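Putative flagella-related protein H (Methanocaldococcus jannaschii DSM 2661, PDB 4WIA) probably binds ATP and magnesium, as a KaiC-like P-loop ATPase of the archaellum, the archaeal flagellum. Local coordinates at residues Lys103-Phe108 with Ile133-Ser138; Lys110-Thr115 with Asp143-Phe148; Ile124-Ile129 with Ile159-Asn164. All blocks are in the same frame, centred on the assembly; numbering follows the deposited sequence.

Interaction 1: residues Lys103-Phe108 with Ile133-Ser138; sequences KKKDGF and IANDAS
D106 and D136 form a single isolated beta bridge: D106 N donates to N135 O at 3.2 Å, and D106 O accepts from A137 N at 2.8 Å. The second donor stands 55° out of the D106 carbonyl plane. N135 O also meets the edge of the F108 ring, 3.4 Å from CD2, so ring hydrogens help to surround an oxygen just past the end of helix 129-134. The N135 side chain runs beside this ring, its amide nearly perpendicular (79°) to it. ND2 turns back to A131 O in the helix just before it, while OD1 lies 3.6 Å from CE of K105, whose extended aliphatic chain crosses the asparagine at about a right angle. Lysine suits this exposed position, giving methylenes to the contact and its amine to the surface. D136 has CG anti to the backbone N (chi1 -179°), which carries OD1 to the start of helix 108-114, where it accepts from L109 N just past the N-cap residue G107. A carboxylate at a helix N-terminus is electrostatically favourable, so D136 is likely to stay ionised and to tie the loop after helix 129-134 to that end.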
# COMPACT_ATOMS: atom_id res chain seq x y z
N LYS A 103 11.12 -35.47 -16.51
CA LYS A 103 11.96 -36.45 -15.80
C LYS A 103 13.49 -36.35 -15.97
O LYS A 103 14.23 -37.27 -15.60
CB LYS A 103 11.42 -37.88 -16.09
CG LYS A 103 10.53 -38.38 -14.95
CD LYS A 103 9.35 -39.25 -15.36
CE LYS A 103 8.63 -39.70 -14.11
NZ LYS A 103 9.15 -41.01 -13.63
N LYS A 104 13.97 -35.20 -16.46
CA LYS A 104 15.40 -34.91 -16.55
C LYS A 104 16.00 -34.90 -15.14
O LYS A 104 15.38 -34.39 -14.23
CB LYS A 104 15.62 -33.56 -17.24
CG LYS A 104 17.01 -33.42 -17.90
CD LYS A 104 18.04 -32.81 -16.96
CE LYS A 104 19.16 -32.09 -17.72
NZ LYS A 104 19.97 -31.22 -16.83
N LYS A 105 17.18 -35.51 -14.97
CA LYS A 105 17.82 -35.71 -13.65
C LYS A 105 19.14 -34.94 -13.46
O LYS A 105 19.90 -34.79 -14.40
CB LYS A 105 17.96 -37.23 -13.41
CG LYS A 105 16.53 -37.73 -13.13
CD LYS A 105 16.19 -39.05 -12.41
CE LYS A 105 14.80 -39.52 -12.82
NZ LYS A 105 14.18 -40.28 -11.71
N ASP A 106 19.38 -34.42 -12.27
CA ASP A 106 20.43 -33.41 -12.07
C ASP A 106 20.57 -33.02 -10.58
O ASP A 106 19.76 -33.42 -9.74
CB ASP A 106 20.07 -32.20 -12.91
CG ASP A 106 21.17 -31.19 -13.00
OD1 ASP A 106 21.51 -30.56 -11.97
OD2 ASP A 106 21.69 -31.00 -14.10
N GLY A 107 21.63 -32.27 -10.24
CA GLY A 107 21.88 -31.78 -8.86
C GLY A 107 21.04 -30.59 -8.54
O GLY A 107 21.54 -29.47 -8.31
N PHE A 108 19.73 -30.83 -8.54
CA PHE A 108 18.78 -29.76 -8.32
C PHE A 108 18.90 -29.22 -6.92
O PHE A 108 18.93 -28.01 -6.72
CB PHE A 108 17.38 -30.26 -8.59
CG PHE A 108 17.12 -30.53 -10.04
CD1 PHE A 108 17.25 -29.50 -10.97
CD2 PHE A 108 16.81 -31.82 -10.50
CE1 PHE A 108 17.04 -29.72 -12.31
CE2 PHE A 108 16.58 -32.04 -11.85
CZ PHE A 108 16.67 -30.98 -12.76
N ILE A 133 13.21 -32.74 -5.65
CA ILE A 133 13.72 -33.87 -4.89
C ILE A 133 13.70 -35.14 -5.75
O ILE A 133 14.72 -35.80 -5.91
CB ILE A 133 12.93 -34.10 -3.60
CG1 ILE A 133 13.09 -32.86 -2.71
CG2 ILE A 133 13.44 -35.37 -2.89
CD1 ILE A 133 12.11 -32.72 -1.55
N ALA A 134 12.54 -35.45 -6.31
CA ALA A 134 12.33 -36.71 -7.02
C ALA A 134 13.29 -36.88 -8.18
O ALA A 134 13.59 -38.00 -8.55
CB ALA A 134 10.90 -36.82 -7.51
N ASN A 135 13.75 -35.77 -8.76
CA ASN A 135 14.67 -35.82 -9.86
C ASN A 135 16.10 -35.42 -9.52
O ASN A 135 16.92 -35.26 -10.42
CB ASN A 135 14.15 -34.99 -10.99
CG ASN A 135 12.85 -35.51 -11.51
OD1 ASN A 135 12.79 -36.60 -12.01
ND2 ASN A 135 11.79 -34.75 -11.35
N ASP A 136 16.40 -35.30 -8.24
CA ASP A 136 17.76 -34.98 -7.83
C ASP A 136 18.68 -36.19 -8.01
O ASP A 136 18.28 -37.33 -7.81
CB ASP A 136 17.79 -34.52 -6.39
CG ASP A 136 19.17 -34.17 -5.95
OD1 ASP A 136 19.63 -33.08 -6.34
OD2 ASP A 136 19.79 -34.99 -5.20
N ALA A 137 19.92 -35.91 -8.40
CA ALA A 137 20.93 -36.92 -8.65
C ALA A 137 22.16 -36.58 -7.82
O ALA A 137 23.18 -36.09 -8.35
CB ALA A 137 21.31 -36.93 -10.12
N SER A 138 22.08 -36.86 -6.52
CA SER A 138 23.18 -36.51 -5.61
C SER A 138 22.99 -37.22 -4.30
O SER A 138 21.98 -37.90 -4.11
CB SER A 138 23.22 -35.01 -5.36
OG SER A 138 22.17 -34.65 -4.50

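Interaction 2: residues Lys110-Thr115 with Asp143-Phe148; sequences KKVMET and DDLMAF
M113, a selenomethionine in this crystal, lies along one face of the F148 ring, backbone and side chain together forming the ridge against which the ring rests. Its CA sits 4.0 Å from the ring centroid and only 19° off the normal, a CH-pi contact over the face. From there the chain slides past the phenylalanine in the opposite direction: M113 CG comes 4.0 Å from F148 CG, and SE passes obliquely, 5.2 Å from the centroid, as a Met-aromatic contact. A bend at the last torsion (chi3 36°) then curls the methyl inward, setting CE 3.8 Å from F148 CB. A long unbranched chain is well suited to this, since it can follow the ring and then hook round its base. The phenylalanine answers with CG anti to its own N, which throws the flat ring across to the other helix until CE1 lies 3.4 Å from M113 O.

Beside this pair, L145 pushes its CD1 into the notch between V112 and M113, 4.1 Å from V112 CG1 and 4.0 Å from M113 CG. The fork of leucine and the compact beta-branched valine meet at about a right angle. The segment axes of helices 110-114 and 143-148 run nearly parallel, 16° apart, and their 10.8 Å separation is bridged by these large apolar groups without any hydrogen bond.

Y119 packs edge-to-face on F148 and gives its hydroxyl to the V112 carbonyl. Towards helix 129-134, V112 rests on L132 and L145 on I133; D143 and M146 of helix 142-153 touch helix 170-179.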
# COMPACT_ATOMS: atom_id res chain seq x y z
N LYS A 110 21.40 -29.28 -4.74
CA LYS A 110 22.62 -28.52 -4.56
C LYS A 110 22.45 -27.08 -5.08
O LYS A 110 22.78 -26.14 -4.37
CB LYS A 110 23.74 -29.24 -5.28
CG LYS A 110 25.08 -28.51 -5.24
CD LYS A 110 26.15 -29.28 -5.98
CE LYS A 110 27.35 -28.40 -6.21
NZ LYS A 110 28.53 -29.19 -6.62
N LYS A 111 21.89 -26.93 -6.28
CA LYS A 111 21.57 -25.59 -6.84
C LYS A 111 20.64 -24.77 -5.94
O LYS A 111 20.84 -23.58 -5.70
CB LYS A 111 20.91 -25.72 -8.22
CG LYS A 111 21.86 -26.00 -9.37
CD LYS A 111 22.05 -24.79 -10.31
CE LYS A 111 22.72 -25.11 -11.64
NZ LYS A 111 24.22 -25.03 -11.69
N VAL A 112 19.60 -25.43 -5.47
CA VAL A 112 18.67 -24.82 -4.55
C VAL A 112 19.37 -24.29 -3.30
O VAL A 112 19.06 -23.20 -2.82
CB VAL A 112 17.57 -25.84 -4.14
CG1 VAL A 112 16.85 -25.42 -2.86
CG2 VAL A 112 16.60 -26.01 -5.29
N MSE A 113 20.29 -25.09 -2.75
CA MSE A 113 20.90 -24.72 -1.47
C MSE A 113 21.97 -23.67 -1.65
O MSE A 113 22.28 -22.94 -0.72
CB MSE A 113 21.41 -25.91 -0.69
CG MSE A 113 20.29 -26.91 -0.48
SE MSE A 113 20.84 -28.54 0.47
CE MSE A 113 22.14 -27.65 1.69
N GLU A 114 22.52 -23.57 -2.85
CA GLU A 114 23.73 -22.78 -3.09
C GLU A 114 23.52 -21.46 -3.81
O GLU A 114 24.40 -20.62 -3.82
CB GLU A 114 24.70 -23.59 -3.90
CG GLU A 114 25.27 -24.78 -3.20
CD GLU A 114 26.33 -25.48 -4.03
OE1 GLU A 114 26.42 -25.27 -5.26
OE2 GLU A 114 27.02 -26.30 -3.45
N THR A 115 22.38 -21.25 -4.42
CA THR A 115 22.22 -20.01 -5.13
C THR A 115 21.81 -18.84 -4.20
O THR A 115 20.64 -18.73 -3.80
CB THR A 115 21.22 -20.17 -6.28
OG1 THR A 115 21.49 -21.38 -6.96
CG2 THR A 115 21.34 -19.02 -7.26
N ASP A 143 16.45 -34.62 4.76
CA ASP A 143 16.82 -34.08 6.07
C ASP A 143 17.79 -32.90 5.91
O ASP A 143 17.73 -31.94 6.68
CB ASP A 143 17.47 -35.18 6.91
CG ASP A 143 16.52 -36.31 7.21
OD1 ASP A 143 15.41 -36.06 7.72
OD2 ASP A 143 16.88 -37.47 6.93
N ASP A 144 18.70 -33.02 4.94
CA ASP A 144 19.70 -31.97 4.67
C ASP A 144 19.00 -30.76 4.12
O ASP A 144 19.30 -29.62 4.48
CB ASP A 144 20.73 -32.40 3.63
CG ASP A 144 21.57 -33.61 4.07
OD1 ASP A 144 21.95 -33.72 5.26
OD2 ASP A 144 21.88 -34.43 3.20
N LEU A 145 18.10 -31.00 3.19
CA LEU A 145 17.38 -29.90 2.60
C LEU A 145 16.53 -29.19 3.64
O LEU A 145 16.51 -27.95 3.70
CB LEU A 145 16.49 -30.41 1.47
CG LEU A 145 15.70 -29.34 0.73
CD1 LEU A 145 16.63 -28.46 -0.10
CD2 LEU A 145 14.65 -30.04 -0.12
N MSE A 146 15.86 -29.98 4.48
CA MSE A 146 15.00 -29.42 5.55
C MSE A 146 15.84 -28.61 6.50
O MSE A 146 15.47 -27.53 6.90
CB MSE A 146 14.19 -30.48 6.31
CG MSE A 146 13.13 -31.19 5.47
SE MSE A 146 11.82 -30.07 4.51
CE MSE A 146 12.45 -28.36 5.25
N ALA A 147 16.98 -29.14 6.87
CA ALA A 147 17.89 -28.44 7.79
C ALA A 147 18.33 -27.12 7.20
O ALA A 147 18.45 -26.13 7.91
CB ALA A 147 19.09 -29.33 8.12
N PHE A 148 18.58 -27.11 5.90
CA PHE A 148 18.97 -25.90 5.23
C PHE A 148 17.84 -24.86 5.23
O PHE A 148 18.06 -23.68 5.53
CB PHE A 148 19.36 -26.23 3.78
CG PHE A 148 19.45 -25.00 2.92
CD1 PHE A 148 20.56 -24.18 3.01
CD2 PHE A 148 18.38 -24.60 2.15
CE1 PHE A 148 20.65 -23.03 2.27
CE2 PHE A 148 18.45 -23.44 1.39
CZ PHE A 148 19.60 -22.65 1.45

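Interaction 3: residues Ile124-Ile129 with Ile159-Asn164; sequences IIFDSI and IICTVN. With SO4 (sulfate ion), chain F.
D127 and T162 meet where two neighbouring parallel strands end, joined by the T162 hydroxyl. Along the aspartate, D127 CB lies 3.9 Å from T162 OG1. With CG anti to the backbone N (chi1 178°), the carboxylate swings towards the threonine, D127 CG lying 3.7 Å from T162 OG1. OD1 then accepts from T162 OG1 at 2.7 Å, on the anti side and 22° out of the carboxylate plane, and also touches the T162 methyl. OD2 turns the other way, to the hydroxyls of S41 and Y60. Threonine fits here because one branch donates while the other packs on the same carboxylate.

An aspartate closing a hydrophobic strand is consistent with a Walker B motif, and S41, in what is probably the Walker A P-loop, is likely to bind magnesium. Strand 158-163 lies between this strand and P-loop strand 29-33, the order of RecA-like ATPases; the cis peptide between D127 and S128 also recalls RecA.

Upstream, the strands are joined by regular bonds: I160 N to I124 O, F126 N to I160 O (2.8 Å) and T162 N to F126 O. Beta-branched isoleucines suit this buried sheet. I125 and I160 pack side by side on one face; on the other, the F126 ring brings its edge to I159 CG2 at 4.1 Å and CD2 to C161 SG at 3.9 Å, with F149 also meeting the ring. Beyond the strand, I129 presses CG2 against C161 CB, a tight 3.5 Å. S128 OG bonds S130 OG and caps helix 129-134 through A131 N. Just past V163, N164 ND2 gives a nearly straight bond (164°) to O3 of a sulfate, 2.9 Å away, also held by K40 and Q64.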
# COMPACT_ATOMS: atom_id res chain seq x y z
N ILE A 124 10.62 -17.04 -0.28
CA ILE A 124 11.09 -17.89 -1.35
C ILE A 124 10.15 -19.04 -1.58
O ILE A 124 9.86 -19.81 -0.68
CB ILE A 124 12.50 -18.45 -1.01
CG1 ILE A 124 13.48 -17.28 -0.72
CG2 ILE A 124 13.03 -19.29 -2.15
CD1 ILE A 124 13.60 -16.94 0.73
N ILE A 125 9.72 -19.19 -2.83
CA ILE A 125 8.71 -20.20 -3.16
C ILE A 125 9.33 -21.28 -4.07
O ILE A 125 9.87 -20.91 -5.10
CB ILE A 125 7.56 -19.50 -3.88
CG1 ILE A 125 6.88 -18.52 -2.92
CG2 ILE A 125 6.54 -20.49 -4.38
CD1 ILE A 125 5.79 -17.62 -3.48
N PHE A 126 9.15 -22.57 -3.75
CA PHE A 126 9.51 -23.64 -4.64
C PHE A 126 8.27 -24.39 -5.09
O PHE A 126 7.68 -25.12 -4.31
CB PHE A 126 10.49 -24.63 -3.98
CG PHE A 126 11.75 -23.97 -3.51
CD1 PHE A 126 12.76 -23.73 -4.38
CD2 PHE A 126 11.86 -23.48 -2.23
CE1 PHE A 126 13.91 -23.07 -4.00
CE2 PHE A 126 13.00 -22.80 -1.85
CZ PHE A 126 14.02 -22.59 -2.75
N ASP A 127 7.91 -24.23 -6.36
CA ASP A 127 6.75 -24.90 -6.89
C ASP A 127 7.22 -25.65 -8.14
O ASP A 127 7.14 -25.09 -9.23
CB ASP A 127 5.71 -23.82 -7.25
CG ASP A 127 4.46 -24.39 -7.88
OD1 ASP A 127 4.18 -25.58 -7.60
OD2 ASP A 127 3.75 -23.65 -8.62
N SER A 128 7.73 -26.88 -8.05
CA SER A 128 7.49 -27.88 -7.02
C SER A 128 8.80 -28.32 -6.37
O SER A 128 9.78 -28.64 -7.06
CB SER A 128 6.87 -29.08 -7.74
OG SER A 128 6.99 -30.32 -7.05
N ILE A 129 8.82 -28.38 -5.05
CA ILE A 129 9.95 -28.94 -4.36
C ILE A 129 9.93 -30.46 -4.52
O ILE A 129 10.99 -31.07 -4.65
CB ILE A 129 10.01 -28.53 -2.88
CG1 ILE A 129 11.42 -28.66 -2.34
CG2 ILE A 129 9.11 -29.41 -2.05
CD1 ILE A 129 12.46 -27.80 -3.01
N ILE A 159 9.59 -19.49 3.66
CA ILE A 159 9.72 -20.41 2.55
C ILE A 159 8.44 -21.19 2.30
O ILE A 159 7.79 -21.64 3.22
CB ILE A 159 10.90 -21.38 2.76
CG1 ILE A 159 12.19 -20.59 2.67
CG2 ILE A 159 10.93 -22.48 1.70
CD1 ILE A 159 13.43 -21.37 3.01
N ILE A 160 8.09 -21.36 1.03
CA ILE A 160 6.87 -22.00 0.69
C ILE A 160 7.18 -23.02 -0.39
O ILE A 160 7.68 -22.63 -1.41
CB ILE A 160 5.84 -20.94 0.12
CG1 ILE A 160 5.62 -19.81 1.11
CG2 ILE A 160 4.53 -21.61 -0.19
CD1 ILE A 160 4.71 -18.67 0.64
N CYS A 161 6.82 -24.29 -0.18
CA CYS A 161 6.98 -25.32 -1.20
C CYS A 161 5.69 -26.03 -1.51
O CYS A 161 4.85 -26.26 -0.64
CB CYS A 161 7.94 -26.40 -0.74
SG CYS A 161 9.55 -25.89 -0.12
N THR A 162 5.53 -26.44 -2.76
CA THR A 162 4.49 -27.39 -3.08
C THR A 162 5.06 -28.81 -3.20
O THR A 162 6.18 -29.00 -3.65
CB THR A 162 3.77 -27.00 -4.36
OG1 THR A 162 4.66 -27.13 -5.46
CG2 THR A 162 3.29 -25.53 -4.29
N VAL A 163 4.23 -29.77 -2.84
CA VAL A 163 4.57 -31.15 -2.85
C VAL A 163 3.44 -31.93 -3.51
O VAL A 163 2.28 -31.82 -3.08
CB VAL A 163 4.70 -31.63 -1.41
CG1 VAL A 163 4.80 -33.16 -1.34
CG2 VAL A 163 5.88 -30.97 -0.73
N ASN A 164 3.75 -32.70 -4.55
CA ASN A 164 2.81 -33.65 -5.10
C ASN A 164 3.12 -35.01 -4.51
O ASN A 164 4.17 -35.57 -4.79
CB ASN A 164 2.90 -33.68 -6.62
CG ASN A 164 1.97 -34.71 -7.26
OD1 ASN A 164 1.44 -35.62 -6.61
ND2 ASN A 164 1.78 -34.58 -8.57
S SO4 F . 2.17 -30.82 -9.27
O1 SO4 F . 1.10 -31.32 -8.41
O2 SO4 F . 1.77 -30.08 -10.51
O3 SO4 F . 2.80 -32.11 -9.69
O4 SO4 F . 3.16 -29.92 -8.56

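In the fold
The three contacts form a cluster, with interaction 3 in the core and interaction 1 at the surface. In interaction 3 the D127 side chain is about 3 Å from that of S41 and about 5 Å from a second bound sulfate. Interaction 2 covers the F126 face of that sheet, V112 CG1 lying 3.9 Å from F126 CE1 and L145 CD2 lying 4.2 Å from I129 CG1. The same leucine reaches interaction 1, with L145 CD2 4.0 Å from I133 CD1. Interactions 1 and 3, centres about 15 Å apart, are joined through helix 129-134. Just past that helix, the N135 side chain is still only about 10 Å from that of Q64, a probable ATP-binding residue.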